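Local coordinates for SWD1-like protein (Myceliophthora thermophila, PDB 6E29) that probably acts as the Swd1 (Cps50) WD-repeat subunit of the COMPASS histone H3K4 methyltransferase, the crystallised part being its beta-propeller domain, at residues R164-Q167 with A168-A172; K153-S156 with T157-D160. One frame throughout, in Å; residues are numbered along the deposited sequence.

In the fold
The N-terminal strand 19-23 pairs with strand 339-343 near the C terminus, closing a ring of seven four-stranded blades. Both interactions lie far out from this ring, in the excursion that leaves one blade at strand 144-147 and enters the next at 176-181. Interaction 2 comes first and closes a short turn, Arg154 to Glu158, within 153-160 before helix 161-171; interaction 1 then lies within that helix. They follow in series, neither nesting nor crossing, with centres about 11 Å apart. Yet they touch: Arg154 NE forms a salt bridge with Asp171 OD2 at 2.8 Å, and Gln167 OE1 probably hydrogen-bonds Thr159 OG1 at 2.6 Å, folding the turn back along the helix.

Interaction 1: residues R164-Q167 with A168-A172; sequences REKQ and AKEDA
A helical i to i+4 salt bridge joins Lys166 to Glu170 on the surface of helix 161-171, with NZ of Lys166 3.0 Å from OE1 of Glu170. The lysine chain leaves with CG trans to the backbone nitrogen and then bends at chi2 (87°), which carries its end forward along the helix; CE of Lys166 consequently lies 3.8 Å from CG of Glu170, so the aliphatic parts of the two chains also touch. NZ comes from above the carboxylate plane, 70° out of it. Lys169 NZ, 3.1 Å from the same OE1 of Glu170, arrives from the opposite face and nearly along the C-O axis. Lys173 adds another ammonium group to OE1, so this oxygen is the hub of a salt-bridge network, and its charge probably offsets part of that of the lysines, two of which, Lys166 and Lys169, have their NZ atoms 4.4 Å apart. An alanine in place of Glu170 would probably leave Lys166 and Lys169 without their shared anion and set both ammonium groups free to turn.

The underlying scaffold is regular alpha helix, in an excursion between two blades of the WD-repeat propeller. Ala168 N bonds to Arg164 O at 2.8 Å, and Asp171 N to Gln167 O at 2.9 Å with an N-H...O angle of 171°. On another side of the helix the side chains of Gln167 and Asp171 lie close, CG of Gln167 being 4.0 Å from OD2 of Asp171. Their polar ends turn to the preceding loop: Gln167 OE1 to Thr159 OG1 and Asp171 OD2 to Arg154 NE, while Arg164 NE reaches Thr159 O.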
loop_
_atom_site.group_PDB
_atom_site.type_symbol
_atom_site.label_atom_id
_atom_site.label_comp_id
_atom_site.label_asym_id
_atom_site.label_seq_id
_atom_site.Cartn_x
_atom_site.Cartn_y
_atom_site.Cartn_z
ATOM N N ARG B 164 9.707 -25.368 22.669
ATOM C CA ARG B 164 9.268 -25.176 21.288
ATOM C C ARG B 164 7.823 -24.690 21.204
ATOM O O ARG B 164 7.530 -23.776 20.441
ATOM C CB ARG B 164 9.461 -26.470 20.496
ATOM C CG ARG B 164 10.794 -26.456 19.756
ATOM C CD ARG B 164 11.143 -27.791 19.137
ATOM N NE ARG B 164 12.509 -28.195 19.461
ATOM C CZ ARG B 164 13.015 -29.398 19.174
ATOM N NH1 ARG B 164 12.269 -30.308 18.537
ATOM N NH2 ARG B 164 14.271 -29.692 19.503
ATOM N N GLU B 165 6.916 -25.238 22.014
ATOM C CA GLU B 165 5.528 -24.780 21.948
ATOM C C GLU B 165 5.419 -23.280 22.222
ATOM O O GLU B 165 4.705 -22.556 21.520
ATOM C CB GLU B 165 4.665 -25.579 22.938
ATOM C CG GLU B 165 3.237 -25.070 23.003
ATOM C CD GLU B 165 2.413 -25.713 24.092
ATOM O OE1 GLU B 165 2.723 -26.863 24.485
ATOM O OE2 GLU B 165 1.437 -25.069 24.542
ATOM N N LYS B 166 6.111 -22.787 23.249
ATOM C CA LYS B 166 5.923 -21.386 23.600
ATOM C C LYS B 166 6.617 -20.490 22.579
ATOM O O LYS B 166 6.087 -19.435 22.196
ATOM C CB LYS B 166 6.421 -21.133 25.038
ATOM C CG LYS B 166 6.820 -19.678 25.362
ATOM C CD LYS B 166 5.608 -18.825 25.847
ATOM C CE LYS B 166 5.988 -17.337 26.082
ATOM N NZ LYS B 166 4.825 -16.395 26.267
ATOM N N GLN B 167 7.789 -20.908 22.104
ATOM C CA GLN B 167 8.491 -20.151 21.088
ATOM C C GLN B 167 7.659 -20.065 19.815
ATOM O O GLN B 167 7.581 -19.008 19.177
ATOM C CB GLN B 167 9.835 -20.796 20.791
ATOM C CG GLN B 167 10.657 -19.940 19.820
ATOM C CD GLN B 167 12.002 -20.569 19.571
ATOM O OE1 GLN B 167 12.096 -21.695 19.087
ATOM N NE2 GLN B 167 13.052 -19.842 19.907
ATOM N N ALA B 168 7.059 -21.185 19.407
ATOM C CA ALA B 168 6.237 -21.163 18.198
ATOM C C ALA B 168 5.062 -20.214 18.358
ATOM O O ALA B 168 4.743 -19.453 17.439
ATOM C CB ALA B 168 5.744 -22.573 17.879
ATOM N N LYS B 169 4.367 -20.289 19.500
ATOM C CA LYS B 169 3.264 -19.366 19.777
ATOM C C LYS B 169 3.719 -17.915 19.652
ATOM O O LYS B 169 3.012 -17.076 19.074
ATOM C CB LYS B 169 2.712 -19.639 21.181
ATOM C CG LYS B 169 1.433 -18.871 21.546
ATOM C CD LYS B 169 0.785 -19.413 22.872
ATOM C CE LYS B 169 1.158 -18.514 24.075
ATOM N NZ LYS B 169 1.344 -17.076 23.615
ATOM N N GLU B 170 4.916 -17.603 20.151
ATOM C CA GLU B 170 5.403 -16.224 20.079
ATOM C C GLU B 170 5.753 -15.823 18.651
ATOM O O GLU B 170 5.426 -14.707 18.231
ATOM C CB GLU B 170 6.625 -16.017 20.982
ATOM C CG GLU B 170 6.360 -16.031 22.528
ATOM C CD GLU B 170 5.132 -15.199 22.969
ATOM O OE1 GLU B 170 4.133 -15.808 23.460
ATOM O OE2 GLU B 170 5.160 -13.945 22.815
ATOM N N ASP B 171 6.467 -16.693 17.918
ATOM C CA ASP B 171 6.809 -16.419 16.524
ATOM C C ASP B 171 5.558 -16.161 15.710
ATOM O O ASP B 171 5.571 -15.353 14.768
ATOM C CB ASP B 171 7.559 -17.600 15.905
ATOM C CG ASP B 171 8.955 -17.767 16.455
ATOM O OD1 ASP B 171 9.428 -16.880 17.200
ATOM O OD2 ASP B 171 9.585 -18.792 16.127
ATOM N N ALA B 172 4.475 -16.852 16.054
ATOM C CA ALA B 172 3.223 -16.726 15.316
ATOM C C ALA B 172 2.558 -15.376 15.529
ATOM O O ALA B 172 1.648 -15.024 14.778
ATOM C CB ALA B 172 2.274 -17.866 15.730
#

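Interaction 2: residues K153-S156 with T157-D160; sequences KRTS and TETD
Arg154 opens a tight turn in which Glu158 folds back over the residues before it, within the loop that leads from propeller strand 144-147 to helix 161-171. The turn is gripped by both carboxylate oxygens of Glu158, one spent on a side chain and the other on the backbone. NH1 of Arg154 donates to OE2 of Glu158 at 3.0 Å in a salt bridge. The oxygen lies at the edge of the guanidinium, in its plane, and is approached on its syn side, though from well out of the carboxylate plane; with the two flat groups 88° apart, this is a single-oxygen contact rather than a paired, coplanar one. The arginine chain runs extended from CG to NE across the carboxylate at about a right angle, and its CB sits 3.3 Å from OE1 of Glu158. NE of Arg154 turns instead to Asp171 on the helix, so the guanidinium bridges two acids.

Next along the chain, Thr155 N donates to OE1 of Glu158 at 2.8 Å with an N-H...O angle of 155°, meeting the oxygen on its anti side, likewise tilted out of the carboxylate plane. Glu158 can reach back this far because its CG stands between its own backbone N and carbonyl carbon (chi1 72°), with the chain extended beyond. Thr155 also supplies its hydroxyl: OG1 lies 3.2 Å from CB of Glu158 and accepts a weak bond from Thr157 N at 3.3 Å, consistent with a loosely formed ST turn. Ser156 lies between them in the bend. Past the turn the chain enters helix 161-171, where Asp160, at the N-cap position, bonds through OD2 to the backbone N of Ala162.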
loop_
_atom_site.group_PDB
_atom_site.type_symbol
_atom_site.label_atom_id
_atom_site.label_comp_id
_atom_site.label_asym_id
_atom_site.label_seq_id
_atom_site.Cartn_x
_atom_site.Cartn_y
_atom_site.Cartn_z
ATOM N N LYS B 153 13.116 -18.860 9.160
ATOM C CA LYS B 153 12.969 -20.253 9.537
ATOM C C LYS B 153 13.957 -20.580 10.656
ATOM O O LYS B 153 15.163 -20.361 10.519
ATOM C CB LYS B 153 13.193 -21.171 8.340
ATOM C CG LYS B 153 12.434 -22.482 8.481
ATOM C CD LYS B 153 10.940 -22.230 8.719
ATOM C CE LYS B 153 10.078 -23.395 8.202
ATOM N NZ LYS B 153 10.059 -24.568 9.171
ATOM N N ARG B 154 13.452 -21.112 11.748
ATOM C CA ARG B 154 14.386 -21.594 12.782
ATOM C C ARG B 154 14.936 -22.972 12.425
ATOM O O ARG B 154 14.299 -23.749 11.708
ATOM C CB ARG B 154 13.693 -21.658 14.133
ATOM C CG ARG B 154 13.305 -20.243 14.649
ATOM C CD ARG B 154 12.910 -20.334 16.096
ATOM N NE ARG B 154 12.318 -19.120 16.600
ATOM C CZ ARG B 154 13.010 -18.147 17.154
ATOM N NH1 ARG B 154 14.319 -18.264 17.265
ATOM N NH2 ARG B 154 12.368 -17.077 17.621
ATOM N N THR B 155 16.133 -23.270 12.938
ATOM C CA THR B 155 16.723 -24.588 12.760
ATOM C C THR B 155 16.038 -25.617 13.654
ATOM O O THR B 155 15.400 -25.308 14.657
ATOM C CB THR B 155 18.221 -24.595 13.054
ATOM O OG1 THR B 155 18.430 -24.780 14.456
ATOM C CG2 THR B 155 18.914 -23.333 12.573
ATOM N N SER B 156 16.175 -26.875 13.258
ATOM C CA SER B 156 15.577 -27.960 14.014
ATOM C C SER B 156 16.187 -28.142 15.407
ATOM O O SER B 156 15.531 -28.695 16.302
ATOM C CB SER B 156 15.732 -29.259 13.199
ATOM O OG SER B 156 15.504 -30.374 14.019
ATOM N N THR B 157 17.435 -27.732 15.603
ATOM C CA THR B 157 18.138 -28.013 16.845
ATOM C C THR B 157 18.245 -26.804 17.785
ATOM O O THR B 157 18.780 -26.959 18.899
ATOM C CB THR B 157 19.555 -28.516 16.556
ATOM O OG1 THR B 157 20.176 -27.637 15.614
ATOM C CG2 THR B 157 19.559 -29.968 16.025
ATOM N N GLU B 158 17.768 -25.625 17.370
ATOM C CA GLU B 158 18.128 -24.402 18.108
ATOM C C GLU B 158 17.315 -24.193 19.385
ATOM O O GLU B 158 17.739 -23.399 20.242
ATOM C CB GLU B 158 18.020 -23.179 17.177
ATOM C CG GLU B 158 16.638 -22.778 16.818
ATOM C CD GLU B 158 16.604 -21.423 16.083
ATOM O OE1 GLU B 158 16.872 -21.349 14.846
ATOM O OE2 GLU B 158 16.308 -20.412 16.777
ATOM N N THR B 159 16.212 -24.926 19.580
ATOM C CA THR B 159 15.368 -24.744 20.754
ATOM C C THR B 159 15.091 -26.062 21.460
ATOM O O THR B 159 14.740 -27.066 20.829
ATOM C CB THR B 159 14.067 -24.053 20.348
ATOM O OG1 THR B 159 14.383 -22.805 19.725
ATOM C CG2 THR B 159 13.168 -23.831 21.558
ATOM N N ASP B 160 15.264 -26.064 22.781
ATOM C CA ASP B 160 14.912 -27.248 23.547
ATOM C C ASP B 160 13.469 -27.668 23.281
ATOM O O ASP B 160 12.573 -26.815 23.153
ATOM C CB ASP B 160 15.117 -26.993 25.041
ATOM C CG ASP B 160 15.127 -28.283 25.827
ATOM O OD1 ASP B 160 16.224 -28.828 26.081
ATOM O OD2 ASP B 160 14.034 -28.767 26.162
#